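Local coordinates for glycerol-3-phosphate dehydrogenase [NAD(+)] 1 (Saccharomyces cerevisiae, PDB 4FGW), which catalyses the NAD-dependent interconversion of dihydroxyacetone phosphate and sn-glycerol 3-phosphate, so that yeast can accumulate glycerol under hyperosmotic stress, at residues A[33-38]-A[61-66]; A[51-56]-A[219-224]; A[67-72]-A[106-111]. All blocks are in the same frame, centred on the assembly; numbering follows the deposited sequence.

Contact 1: A[33-38]-A[61-66]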
ATOM      1  N   LYS A  33       5.990  41.559 -10.306  1.00118.10           N
ATOM      2  CA  LYS A  33       4.974  40.758 -10.992  1.00116.04           C
ATOM      3  C   LYS A  33       5.286  39.242 -11.001  1.00114.13           C
ATOM      4  O   LYS A  33       4.485  38.501 -10.421  1.00110.53           O
ATOM      5  CB  LYS A  33       4.627  41.343 -12.386  1.00123.16           C
ATOM      6  CG  LYS A  33       3.665  40.517 -13.244  1.00127.68           C
ATOM      7  CD  LYS A  33       2.219  40.521 -12.739  1.00130.71           C
ATOM      8  CE  LYS A  33       1.305  39.691 -13.612  1.00132.44           C
ATOM      9  NZ  LYS A  33       1.723  38.262 -13.684  1.00126.60           N
ATOM     10  N   PRO A  34       6.406  38.731 -11.596  1.00109.53           N
ATOM     11  CA  PRO A  34       6.663  37.274 -11.520  1.00103.60           C
ATOM     12  C   PRO A  34       7.136  36.876 -10.123  1.00102.48           C
ATOM     13  O   PRO A  34       7.612  37.729  -9.365  1.00104.05           O
ATOM     14  CB  PRO A  34       7.746  37.030 -12.584  1.00106.46           C
ATOM     15  CG  PRO A  34       7.962  38.366 -13.272  1.00117.18           C
ATOM     16  CD  PRO A  34       7.499  39.413 -12.317  1.00114.69           C
ATOM     17  N   PHE A  35       6.982  35.593  -9.771  1.00 93.39           N
ATOM     18  CA  PHE A  35       7.342  35.100  -8.441  1.00 89.64           C
ATOM     19  C   PHE A  35       8.812  34.749  -8.251  1.00 92.07           C
ATOM     20  O   PHE A  35       9.342  33.873  -8.936  1.00 89.55           O
ATOM     21  CB  PHE A  35       6.422  33.951  -7.995  1.00 87.05           C
ATOM     22  CG  PHE A  35       4.945  34.280  -7.997  1.00 89.64           C
ATOM     23  CD1 PHE A  35       4.426  35.239  -7.129  1.00 94.94           C
ATOM     24  CD2 PHE A  35       4.072  33.618  -8.852  1.00 90.38           C
ATOM     25  CE1 PHE A  35       3.061  35.549  -7.138  1.00 97.26           C
ATOM     26  CE2 PHE A  35       2.704  33.926  -8.858  1.00 94.80           C
ATOM     27  CZ  PHE A  35       2.209  34.887  -8.000  1.00 95.59           C
ATOM     28  N   LYS A  36       9.469  35.446  -7.309  1.00 90.27           N
ATOM     29  CA  LYS A  36      10.865  35.213  -6.943  1.00 88.94           C
ATOM     30  C   LYS A  36      10.881  34.082  -5.909  1.00 86.41           C
ATOM     31  O   LYS A  36      10.160  34.155  -4.911  1.00 84.78           O
ATOM     32  CB  LYS A  36      11.490  36.497  -6.383  1.00 95.00           C
ATOM     33  CG  LYS A  36      12.946  36.696  -6.788  1.00109.35           C
ATOM     34  CD  LYS A  36      13.442  38.114  -6.490  1.00122.52           C
ATOM     35  CE  LYS A  36      13.275  39.057  -7.661  1.00137.56           C
ATOM     36  NZ  LYS A  36      13.829  40.405  -7.363  1.00153.07           N
ATOM     37  N   VAL A  37      11.650  33.011  -6.179  1.00 79.63           N
ATOM     38  CA  VAL A  37      11.708  31.835  -5.298  1.00 75.10           C
ATOM     39  C   VAL A  37      13.067  31.688  -4.600  1.00 78.08           C
ATOM     40  O   VAL A  37      14.114  31.788  -5.244  1.00 79.87           O
ATOM     41  CB  VAL A  37      11.278  30.514  -6.009  1.00 75.89           C
ATOM     42  CG1 VAL A  37      10.878  29.440  -4.995  1.00 72.19           C
ATOM     43  CG2 VAL A  37      10.142  30.746  -7.005  1.00 76.51           C
ATOM     44  N   THR A  38      13.036  31.439  -3.279  1.00 71.87           N
ATOM     45  CA  THR A  38      14.217  31.197  -2.449  1.00 70.67           C
ATOM     46  C   THR A  38      14.056  29.886  -1.678  1.00 69.76           C
ATOM     47  O   THR A  38      13.000  29.621  -1.100  1.00 65.99           O
ATOM     48  CB  THR A  38      14.531  32.404  -1.540  1.00 81.04           C
ATOM     49  OG1 THR A  38      14.834  33.541  -2.353  1.00 87.32           O
ATOM     50  CG2 THR A  38      15.695  32.143  -0.576  1.00 76.38           C
ATOM     51  N   PRO A  61       8.811  31.568 -17.588  1.00 94.47           N
ATOM     52  CA  PRO A  61       9.275  32.954 -17.377  1.00 97.77           C
ATOM     53  C   PRO A  61       8.187  34.008 -17.147  1.00102.86           C
ATOM     54  O   PRO A  61       8.491  35.098 -16.648  1.00105.07           O
ATOM     55  CB  PRO A  61      10.106  33.243 -18.626  1.00104.02           C
ATOM     56  CG  PRO A  61       9.534  32.366 -19.669  1.00108.24           C
ATOM     57  CD  PRO A  61       9.069  31.122 -18.975  1.00 97.96           C
ATOM     58  N   GLU A  62       6.929  33.692 -17.508  1.00 97.60           N
ATOM     59  CA  GLU A  62       5.766  34.571 -17.338  1.00 98.95           C
ATOM     60  C   GLU A  62       5.149  34.427 -15.931  1.00 98.27           C
ATOM     61  O   GLU A  62       4.325  35.254 -15.531  1.00 98.88           O
ATOM     62  CB  GLU A  62       4.725  34.312 -18.458  1.00101.95           C
ATOM     63  CG  GLU A  62       3.868  33.052 -18.315  1.00108.15           C
ATOM     64  CD  GLU A  62       4.489  31.669 -18.474  1.00116.78           C
ATOM     65  OE1 GLU A  62       3.761  30.679 -18.234  1.00101.65           O
ATOM     66  OE2 GLU A  62       5.677  31.564 -18.855  1.00104.70           O
ATOM     67  N   VAL A  63       5.549  33.363 -15.197  1.00 90.41           N
ATOM     68  CA  VAL A  63       5.055  33.031 -13.854  1.00 86.51           C
ATOM     69  C   VAL A  63       6.116  33.285 -12.774  1.00 89.02           C
ATOM     70  O   VAL A  63       5.815  33.930 -11.767  1.00 90.18           O
ATOM     71  CB  VAL A  63       4.481  31.589 -13.785  1.00 85.43           C
ATOM     72  CG1 VAL A  63       3.910  31.279 -12.403  1.00 81.98           C
ATOM     73  CG2 VAL A  63       3.417  31.367 -14.859  1.00 86.79           C
ATOM     74  N   PHE A  64       7.341  32.777 -12.976  1.00 82.46           N
ATOM     75  CA  PHE A  64       8.417  32.923 -11.998  1.00 80.35           C
ATOM     76  C   PHE A  64       9.597  33.729 -12.503  1.00 88.11           C
ATOM     77  O   PHE A  64       9.906  33.693 -13.697  1.00 89.91           O
ATOM     78  CB  PHE A  64       8.903  31.540 -11.515  1.00 76.81           C
ATOM     79  CG  PHE A  64       7.816  30.580 -11.095  1.00 73.55           C
ATOM     80  CD1 PHE A  64       7.173  30.724  -9.870  1.00 74.23           C
ATOM     81  CD2 PHE A  64       7.441  29.527 -11.920  1.00 73.29           C
ATOM     82  CE1 PHE A  64       6.164  29.841  -9.486  1.00 71.91           C
ATOM     83  CE2 PHE A  64       6.429  28.642 -11.535  1.00 72.63           C
ATOM     84  CZ  PHE A  64       5.798  28.805 -10.320  1.00 69.48           C
ATOM     85  N   ALA A  65      10.291  34.411 -11.572  1.00 86.38           N
ATOM     86  CA  ALA A  65      11.502  35.197 -11.838  1.00 90.26           C
ATOM     87  C   ALA A  65      12.606  34.236 -12.337  1.00 93.60           C
ATOM     88  O   ALA A  65      12.572  33.058 -11.973  1.00 88.99           O
ATOM     89  CB  ALA A  65      11.951  35.921 -10.575  1.00 91.42           C
ATOM     90  N   PRO A  66      13.544  34.676 -13.210  1.00 94.03           N
ATOM     91  CA  PRO A  66      14.533  33.728 -13.761  1.00 92.83           C
ATOM     92  C   PRO A  66      15.456  33.042 -12.758  1.00 93.56           C
ATOM     93  O   PRO A  66      15.689  31.847 -12.886  1.00 89.59           O
ATOM     94  CB  PRO A  66      15.320  34.578 -14.772  1.00100.02           C
ATOM     95  CG  PRO A  66      14.452  35.746 -15.058  1.00107.30           C
ATOM     96  CD  PRO A  66      13.726  36.023 -13.787  1.00100.36           C
TER
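Phe-35 and Phe-64 form a parallel beta bridge, their CA atoms 4.3 Å apart, in which Phe-35 N donates to Val-63 O at 2.8 Å and Phe-35 O accepts from Ala-65 N at 2.9 Å. The bridge lies at the start of the Rossmann-type NAD-binding domain, where strand 35-40, helix 44-59 and strand 67-71 make a beta-alpha-beta crossover; strand 64-65 is the lead-in to its second strand. The pairing is short and weakly bonded; at Pro-66 the chain turns a corner, and strand 67-71 then runs beside strand 35-40.

Both phenylalanines point to the same face of the sheet. Each has CG anti to its carbonyl carbon, chi1 -56° in Phe-35 and -49° in Phe-64, and CD1 of Phe-64 comes to the edge of the Phe-35 ring, near its plane, and 3.8 Å from Phe-35 CB. Large aromatic side chains suit this face because helix 215-222 packs on it, with Val-217 touching both rings. Val-63 CG1 lies over the centre of the Phe-64 ring, 3.6 Å above its plane. Pro-34, exposed at the margin, sets CB against the backbone of Phe-64 and Ala-65. Ala-65 is buried, its small methyl tucked against Phe-35 O and 3.9 Å from Lys-36 CA. Further along the strand, Val-37 reaches Phe-64 with one branch, CG2 lying 4.1 Å from CD1 of the ring.

Contact 2: A[51-56]-A[219-224]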
ATOM      1  N   LYS A  51      17.103  22.640  -7.425  1.00 61.96           N
ATOM      2  CA  LYS A  51      17.396  22.264  -8.813  1.00 62.49           C
ATOM      3  C   LYS A  51      16.067  22.118  -9.575  1.00 65.33           C
ATOM      4  O   LYS A  51      15.949  22.612 -10.700  1.00 67.52           O
ATOM      5  CB  LYS A  51      18.207  20.953  -8.852  1.00 63.34           C
ATOM      6  CG  LYS A  51      18.532  20.430 -10.251  1.00 68.71           C
ATOM      7  CD  LYS A  51      19.175  19.053 -10.191  1.00 69.10           C
ATOM      8  CE  LYS A  51      19.451  18.464 -11.552  1.00 69.76           C
ATOM      9  NZ  LYS A  51      18.243  17.846 -12.155  1.00 69.46           N
ATOM     10  N   VAL A  52      15.071  21.454  -8.938  1.00 57.80           N
ATOM     11  CA  VAL A  52      13.707  21.225  -9.434  1.00 55.92           C
ATOM     12  C   VAL A  52      13.018  22.588  -9.696  1.00 64.38           C
ATOM     13  O   VAL A  52      12.457  22.806 -10.777  1.00 65.77           O
ATOM     14  CB  VAL A  52      12.924  20.336  -8.422  1.00 55.38           C
ATOM     15  CG1 VAL A  52      11.413  20.391  -8.643  1.00 53.59           C
ATOM     16  CG2 VAL A  52      13.425  18.893  -8.452  1.00 53.40           C
ATOM     17  N   VAL A  53      13.106  23.503  -8.709  1.00 61.96           N
ATOM     18  CA  VAL A  53      12.540  24.852  -8.741  1.00 64.14           C
ATOM     19  C   VAL A  53      13.225  25.734  -9.810  1.00 72.15           C
ATOM     20  O   VAL A  53      12.518  26.389 -10.579  1.00 74.19           O
ATOM     21  CB  VAL A  53      12.506  25.467  -7.315  1.00 68.11           C
ATOM     22  CG1 VAL A  53      12.351  26.981  -7.342  1.00 71.84           C
ATOM     23  CG2 VAL A  53      11.398  24.831  -6.476  1.00 64.88           C
ATOM     24  N   ALA A  54      14.578  25.700  -9.903  1.00 70.02           N
ATOM     25  CA  ALA A  54      15.339  26.466 -10.907  1.00 74.10           C
ATOM     26  C   ALA A  54      15.020  26.046 -12.345  1.00 78.74           C
ATOM     27  O   ALA A  54      14.997  26.896 -13.242  1.00 82.49           O
ATOM     28  CB  ALA A  54      16.836  26.373 -10.642  1.00 76.13           C
ATOM     29  N   GLU A  55      14.764  24.742 -12.555  1.00 71.89           N
ATOM     30  CA  GLU A  55      14.391  24.163 -13.847  1.00 72.44           C
ATOM     31  C   GLU A  55      13.030  24.704 -14.296  1.00 77.21           C
ATOM     32  O   GLU A  55      12.860  25.046 -15.469  1.00 79.51           O
ATOM     33  CB  GLU A  55      14.333  22.628 -13.749  1.00 70.25           C
ATOM     34  CG  GLU A  55      15.685  21.945 -13.885  1.00 78.45           C
ATOM     35  CD  GLU A  55      15.726  20.487 -13.466  1.00 83.66           C
ATOM     36  OE1 GLU A  55      14.655  19.842 -13.417  1.00 66.19           O
ATOM     37  OE2 GLU A  55      16.839  19.985 -13.190  1.00 72.29           O
ATOM     38  N   ASN A  56      12.072  24.795 -13.350  1.00 71.88           N
ATOM     39  CA  ASN A  56      10.722  25.291 -13.598  1.00 72.45           C
ATOM     40  C   ASN A  56      10.638  26.803 -13.766  1.00 80.73           C
ATOM     41  O   ASN A  56       9.807  27.267 -14.548  1.00 82.42           O
ATOM     42  CB  ASN A  56       9.741  24.773 -12.553  1.00 67.96           C
ATOM     43  CG  ASN A  56       9.403  23.316 -12.721  1.00 82.77           C
ATOM     44  OD1 ASN A  56       9.225  22.809 -13.833  1.00 79.47           O
ATOM     45  ND2 ASN A  56       9.270  22.614 -11.615  1.00 72.00           N
ATOM     46  N   LYS A 219       1.861  23.646  -8.698  1.00 59.90           N
ATOM     47  CA  LYS A 219       1.981  22.540  -9.649  1.00 58.26           C
ATOM     48  C   LYS A 219       3.087  22.865 -10.642  1.00 63.70           C
ATOM     49  O   LYS A 219       3.939  22.022 -10.885  1.00 63.74           O
ATOM     50  CB  LYS A 219       0.645  22.276 -10.381  1.00 61.73           C
ATOM     51  CG  LYS A 219       0.686  21.134 -11.412  1.00 69.78           C
ATOM     52  CD  LYS A 219       0.432  19.752 -10.819  1.00 69.87           C
ATOM     53  CE  LYS A 219       0.317  18.702 -11.902  1.00 70.56           C
ATOM     54  NZ  LYS A 219      -0.460  17.516 -11.440  1.00 76.14           N
ATOM     55  N   ALA A 220       3.092  24.094 -11.178  1.00 62.80           N
ATOM     56  CA  ALA A 220       4.093  24.574 -12.126  1.00 64.34           C
ATOM     57  C   ALA A 220       5.482  24.694 -11.486  1.00 67.31           C
ATOM     58  O   ALA A 220       6.477  24.453 -12.166  1.00 68.18           O
ATOM     59  CB  ALA A 220       3.662  25.915 -12.707  1.00 68.77           C
ATOM     60  N   LEU A 221       5.545  25.049 -10.185  1.00 61.50           N
ATOM     61  CA  LEU A 221       6.793  25.231  -9.443  1.00 60.67           C
ATOM     62  C   LEU A 221       7.553  23.933  -9.173  1.00 61.45           C
ATOM     63  O   LEU A 221       8.781  23.917  -9.264  1.00 60.89           O
ATOM     64  CB  LEU A 221       6.533  25.992  -8.119  1.00 60.90           C
ATOM     65  CG  LEU A 221       7.744  26.392  -7.257  1.00 65.34           C
ATOM     66  CD1 LEU A 221       8.663  27.352  -7.994  1.00 68.73           C
ATOM     67  CD2 LEU A 221       7.292  27.007  -5.957  1.00 68.11           C
ATOM     68  N   PHE A 222       6.836  22.856  -8.833  1.00 56.01           N
ATOM     69  CA  PHE A 222       7.470  21.595  -8.468  1.00 52.76           C
ATOM     70  C   PHE A 222       7.406  20.463  -9.488  1.00 55.82           C
ATOM     71  O   PHE A 222       8.301  19.612  -9.484  1.00 54.30           O
ATOM     72  CB  PHE A 222       6.990  21.135  -7.082  1.00 52.08           C
ATOM     73  CG  PHE A 222       7.246  22.118  -5.962  1.00 54.54           C
ATOM     74  CD1 PHE A 222       8.526  22.287  -5.439  1.00 56.91           C
ATOM     75  CD2 PHE A 222       6.205  22.865  -5.417  1.00 56.86           C
ATOM     76  CE1 PHE A 222       8.756  23.178  -4.392  1.00 58.76           C
ATOM     77  CE2 PHE A 222       6.439  23.762  -4.371  1.00 60.29           C
ATOM     78  CZ  PHE A 222       7.713  23.915  -3.871  1.00 58.93           C
ATOM     79  N   HIS A 223       6.352  20.418 -10.335  1.00 52.61           N
ATOM     80  CA  HIS A 223       6.189  19.334 -11.312  1.00 50.55           C
ATOM     81  C   HIS A 223       7.291  19.271 -12.362  1.00 57.58           C
ATOM     82  O   HIS A 223       7.639  20.285 -12.977  1.00 60.80           O
ATOM     83  CB  HIS A 223       4.797  19.339 -11.962  1.00 50.92           C
ATOM     84  CG  HIS A 223       4.504  18.097 -12.752  1.00 52.42           C
ATOM     85  ND1 HIS A 223       3.895  17.004 -12.173  1.00 51.06           N
ATOM     86  CD2 HIS A 223       4.787  17.806 -14.043  1.00 55.23           C
ATOM     87  CE1 HIS A 223       3.813  16.091 -13.129  1.00 50.55           C
ATOM     88  NE2 HIS A 223       4.344  16.526 -14.267  1.00 53.24           N
ATOM     89  N   ARG A 224       7.837  18.062 -12.555  1.00 52.14           N
ATOM     90  CA  ARG A 224       8.874  17.753 -13.546  1.00 52.42           C
ATOM     91  C   ARG A 224       8.479  16.427 -14.217  1.00 53.88           C
ATOM     92  O   ARG A 224       7.750  15.657 -13.591  1.00 51.76           O
ATOM     93  CB  ARG A 224      10.268  17.604 -12.876  1.00 49.06           C
ATOM     94  CG  ARG A 224      10.802  18.827 -12.118  1.00 53.91           C
ATOM     95  CD  ARG A 224      11.016  20.076 -12.972  1.00 62.57           C
ATOM     96  NE  ARG A 224      12.044  19.904 -14.002  1.00 63.31           N
ATOM     97  CZ  ARG A 224      11.847  20.088 -15.303  1.00 74.42           C
ATOM     98  NH1 ARG A 224      10.654  20.458 -15.756  1.00 58.19           N
ATOM     99  NH2 ARG A 224      12.839  19.907 -16.160  1.00 65.88           N
TER
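Asn-56 and Arg-224 carry the polar half of this contact, where helix 44-59 meets the C-terminal end of helix 215-222. The amide nitrogen of Asn-56 serves two backbone carbonyls: ND2 donates to Leu-221 O at 2.7 Å and to His-223 O at 3.2 Å, approaching each oxygen from above its carbonyl plane. An asparagine suits the place, since a short side chain with two N-H groups can supply donors to carbonyls at a helix end.

Arg-224 runs past Asn-56 in the opposite direction, then bends at chi2 and chi3, both near -60°, which turns its guanidinium back over Glu-55. NE donates to Glu-55 OE1 at 2.7 Å, that oxygen lying at the edge of the guanidinium and using its anti lone pair, while Glu-55 CB sits over one guanidinium face. NH2 adds a weak bond to the same oxygen, and NH1 a weak one to Asn-56 OD1. An alanine instead of Arg-224 takes the guanidinium away, and Glu-55 OE1 would probably be left without a charged mate across the contact, relying on Tyr-226 while Lys-51 holds OE2.

The helix 44-59 is the one that follows the glycine-rich turn of the Rossmann fold that probably binds NAD, as in relatives, and below the polar layer it packs through valines. Val-52 CG1 lies 3.3 Å from Phe-222 O and also touches Arg-224 CG. Val-53 CG1 meets Leu-221 CD1 at 3.8 Å, and its other branch, CG2, lies 3.7 Å from Phe-222 CE1; branched and aromatic side chains fill this buried side.

Further out, Lys-51 NZ binds the syn lone pair of Glu-55 OE2 at 2.8 Å and also pairs with Glu-191. Tyr-226 OH hydrogen-bonds Glu-55 OE1, while His-223 NE2 hydrogen-bonds Glu-384 of the second subunit.

Contact 3: A[67-72]-A[106-111]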
ATOM      1  N   ILE A  67      15.961  33.799 -11.768  1.00 92.42           N
ATOM      2  CA  ILE A  67      16.929  33.354 -10.760  1.00 90.74           C
ATOM      3  C   ILE A  67      16.272  32.808  -9.492  1.00 91.45           C
ATOM      4  O   ILE A  67      15.336  33.414  -8.964  1.00 91.20           O
ATOM      5  CB  ILE A  67      17.947  34.492 -10.432  1.00 98.16           C
ATOM      6  CG1 ILE A  67      18.372  35.278 -11.685  1.00103.88           C
ATOM      7  CG2 ILE A  67      19.165  33.977  -9.671  1.00 97.84           C
ATOM      8  CD1 ILE A  67      17.828  36.710 -11.728  1.00117.82           C
ATOM      9  N   VAL A  68      16.798  31.689  -9.002  1.00 85.15           N
ATOM     10  CA  VAL A  68      16.382  31.116  -7.727  1.00 80.81           C
ATOM     11  C   VAL A  68      17.556  31.161  -6.787  1.00 84.49           C
ATOM     12  O   VAL A  68      18.640  30.723  -7.128  1.00 85.15           O
ATOM     13  CB  VAL A  68      15.902  29.644  -7.850  1.00 80.61           C
ATOM     14  CG1 VAL A  68      15.849  28.986  -6.499  1.00 76.95           C
ATOM     15  CG2 VAL A  68      14.558  29.579  -8.492  1.00 79.81           C
ATOM     16  N   GLN A  69      17.315  31.712  -5.608  1.00 79.87           N
ATOM     17  CA  GLN A  69      18.313  31.875  -4.557  1.00 79.78           C
ATOM     18  C   GLN A  69      18.265  30.682  -3.593  1.00 79.47           C
ATOM     19  O   GLN A  69      17.184  30.186  -3.272  1.00 76.47           O
ATOM     20  CB  GLN A  69      18.077  33.183  -3.802  1.00 83.63           C
ATOM     21  CG  GLN A  69      19.367  33.846  -3.318  1.00 98.57           C
ATOM     22  CD  GLN A  69      20.147  34.631  -4.360  1.00109.39           C
ATOM     23  OE1 GLN A  69      21.325  34.943  -4.164  1.00105.17           O
ATOM     24  NE2 GLN A  69      19.520  34.990  -5.476  1.00 95.58           N
ATOM     25  N   MET A  70      19.434  30.203  -3.159  1.00 75.38           N
ATOM     26  CA  MET A  70      19.522  29.102  -2.210  1.00 71.48           C
ATOM     27  C   MET A  70      20.420  29.500  -1.054  1.00 79.30           C
ATOM     28  O   MET A  70      21.605  29.769  -1.268  1.00 81.04           O
ATOM     29  CB  MET A  70      20.014  27.806  -2.876  1.00 70.91           C
ATOM     30  CG  MET A  70      20.106  26.631  -1.905  1.00 70.33           C
ATOM     31  SD  MET A  70      20.628  25.065  -2.630  1.00 70.94           S
ATOM     32  CE  MET A  70      22.317  25.423  -3.047  1.00 70.99           C
ATOM     33  N   TRP A  71      19.857  29.547   0.171  1.00 76.36           N
ATOM     34  CA  TRP A  71      20.650  29.885   1.343  1.00 78.26           C
ATOM     35  C   TRP A  71      21.566  28.730   1.724  1.00 82.59           C
ATOM     36  O   TRP A  71      21.100  27.639   2.060  1.00 78.06           O
ATOM     37  CB  TRP A  71      19.811  30.366   2.541  1.00 76.72           C
ATOM     38  CG  TRP A  71      20.668  30.640   3.747  1.00 80.05           C
ATOM     39  CD1 TRP A  71      21.581  31.645   3.891  1.00 86.89           C
ATOM     40  CD2 TRP A  71      20.806  29.806   4.908  1.00 78.64           C
ATOM     41  NE1 TRP A  71      22.231  31.527   5.097  1.00 87.45           N
ATOM     42  CE2 TRP A  71      21.779  30.404   5.741  1.00 85.70           C
ATOM     43  CE3 TRP A  71      20.186  28.617   5.334  1.00 76.37           C
ATOM     44  CZ2 TRP A  71      22.142  29.860   6.978  1.00 85.21           C
ATOM     45  CZ3 TRP A  71      20.544  28.080   6.561  1.00 77.93           C
ATOM     46  CH2 TRP A  71      21.507  28.701   7.372  1.00 82.11           C
ATOM     47  N   VAL A  72      22.877  28.990   1.663  1.00 84.56           N
ATOM     48  CA  VAL A  72      23.923  28.028   2.005  1.00 85.00           C
ATOM     49  C   VAL A  72      24.661  28.539   3.242  1.00 92.30           C
ATOM     50  O   VAL A  72      25.192  29.648   3.213  1.00 94.31           O
ATOM     51  CB  VAL A  72      24.905  27.783   0.820  1.00 90.46           C
ATOM     52  CG1 VAL A  72      25.915  26.685   1.151  1.00 89.97           C
ATOM     53  CG2 VAL A  72      24.163  27.460  -0.477  1.00 88.02           C
ATOM     54  N   VAL A 106      21.448  30.158  -7.841  1.00 89.91           N
ATOM     55  CA  VAL A 106      22.502  30.930  -7.186  1.00 92.29           C
ATOM     56  C   VAL A 106      22.539  30.681  -5.677  1.00 93.36           C
ATOM     57  O   VAL A 106      21.524  30.839  -4.997  1.00 91.26           O
ATOM     58  CB  VAL A 106      22.424  32.445  -7.553  1.00100.07           C
ATOM     59  CG1 VAL A 106      23.432  33.276  -6.762  1.00103.01           C
ATOM     60  CG2 VAL A 106      22.626  32.657  -9.050  1.00102.71           C
ATOM     61  N   ALA A 107      23.726  30.301  -5.168  1.00 89.87           N
ATOM     62  CA  ALA A 107      23.989  30.052  -3.753  1.00 88.20           C
ATOM     63  C   ALA A 107      24.230  31.388  -3.030  1.00 94.70           C
ATOM     64  O   ALA A 107      24.929  32.257  -3.558  1.00 97.83           O
ATOM     65  CB  ALA A 107      25.205  29.152  -3.610  1.00 89.24           C
ATOM     66  N   ASN A 108      23.655  31.535  -1.834  1.00 89.36           N
ATOM     67  CA  ASN A 108      23.782  32.757  -1.048  1.00 92.10           C
ATOM     68  C   ASN A 108      24.163  32.464   0.414  1.00 96.81           C
ATOM     69  O   ASN A 108      23.451  31.710   1.081  1.00 93.80           O
ATOM     70  CB  ASN A 108      22.505  33.596  -1.133  1.00 89.69           C
ATOM     71  CG  ASN A 108      22.744  35.065  -0.887  1.00113.61           C
ATOM     72  OD1 ASN A 108      23.263  35.476   0.159  1.00103.36           O
ATOM     73  ND2 ASN A 108      22.385  35.892  -1.855  1.00108.44           N
ATOM     74  N   PRO A 109      25.261  33.056   0.938  1.00 96.71           N
ATOM     75  CA  PRO A 109      25.636  32.772   2.334  1.00 96.73           C
ATOM     76  C   PRO A 109      24.860  33.571   3.384  1.00102.16           C
ATOM     77  O   PRO A 109      24.882  33.202   4.562  1.00101.55           O
ATOM     78  CB  PRO A 109      27.133  33.083   2.370  1.00102.50           C
ATOM     79  CG  PRO A 109      27.330  34.115   1.311  1.00110.05           C
ATOM     80  CD  PRO A 109      26.228  33.969   0.291  1.00102.77           C
ATOM     81  N   ASP A 110      24.194  34.669   2.959  1.00 99.99           N
ATOM     82  CA  ASP A 110      23.419  35.557   3.827  1.00100.61           C
ATOM     83  C   ASP A 110      21.932  35.209   3.765  1.00 99.19           C
ATOM     84  O   ASP A 110      21.321  35.287   2.697  1.00 97.92           O
ATOM     85  CB  ASP A 110      23.668  37.032   3.453  1.00106.95           C
ATOM     86  CG  ASP A 110      23.157  38.040   4.462  1.00119.47           C
ATOM     87  OD1 ASP A 110      21.921  38.127   4.647  1.00116.26           O
ATOM     88  OD2 ASP A 110      23.985  38.799   5.012  1.00135.13           O
ATOM     89  N   LEU A 111      21.387  34.800   4.893  1.00 93.11           N
ATOM     90  CA  LEU A 111      19.995  34.491   5.010  1.00 89.67           C
ATOM     91  C   LEU A 111      19.149  35.627   4.507  1.00 96.35           C
ATOM     92  O   LEU A 111      18.319  35.439   3.640  1.00 93.56           O
ATOM     93  CB  LEU A 111      19.659  34.205   6.463  1.00 88.67           C
ATOM     94  CG  LEU A 111      18.397  33.427   6.797  1.00 89.89           C
ATOM     95  CD1 LEU A 111      18.218  32.276   5.866  1.00 84.67           C
ATOM     96  CD2 LEU A 111      18.434  32.933   8.203  1.00 93.12           C
TER
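Strands 67-71 and 106-108 run parallel, and Gln-69, Met-70 and Trp-71 bridge Val-106, Ala-107 and Asn-108 in turn. They are the two strands of a beta-alpha-beta unit, linked through helix 82-86, at one margin of the Rossmann sheet, where 105-108 is an end strand of the sheet within this chain. The backbone is well supplied: Val-68 O accepts from Val-106 N at 3.0 Å, Met-70 uses both N and O, to Val-106 O and Asn-108 N, and Asn-108 O takes Val-72 N at 2.8 Å.

Asn-108 uses both ends of its amide. Its ND2 gives an almost straight bond to Gln-69 OE1, 2.7 Å long at 177°, with the oxygen in the amide plane of Asn-108; the bend of Gln-69 at chi2, 79°, turns its amide toward this partner. ND2 also bonds Asp-113 OD1. OD1 faces along the chain and accepts from Asp-110 N on a lone pair at 3.1 Å, forming an Asx turn, for which asparagine is well suited. Asp-110 in turn is the N-cap of the next helix, its OD1 accepting from Asp-113 N.

On the face of Met-70 and Ala-107, Val-72 CG2 packs on Ala-107 CB, where a methyl leaves room for helix 82-86. Trp-71 belongs to the face of Gln-69 and Asn-108. With CG anti to the backbone N (chi1 177°), its indole reaches past Asn-108 to Pro-109 and Leu-111: NE1 donates to Pro-109 O at 3.2 Å, a bent bond from above the carbonyl plane. In a CH-pi contact, Leu-111 CD1 lies over one face of the five-membered ring, 3.7 Å from its centroid.

How the contacts relate
Contacts 1 and 3 lie in the Rossmann sheet on successive strands, joined where Val-37 O is probably hydrogen-bonded to Gln-69 N; contact 1 rests on a single bridge, contact 3 on three in succession. In contact 2, helix 215-222, which leads into strand 227-232 of the same sheet, packs beside helix 44-59, whose side chains bond backbone carbonyls as well as side chains. Its buried side packs on the other two: Val-53 CG1 touches Val-37 and Val-68, and Leu-221 meets Val-37 and Phe-64. None of its touching residues is exposed, whereas contact 1 has Pro-34 and Lys-36 at the surface and contact 3 Ile-67 and Pro-109; the Asn-108 amide is buried and satisfied.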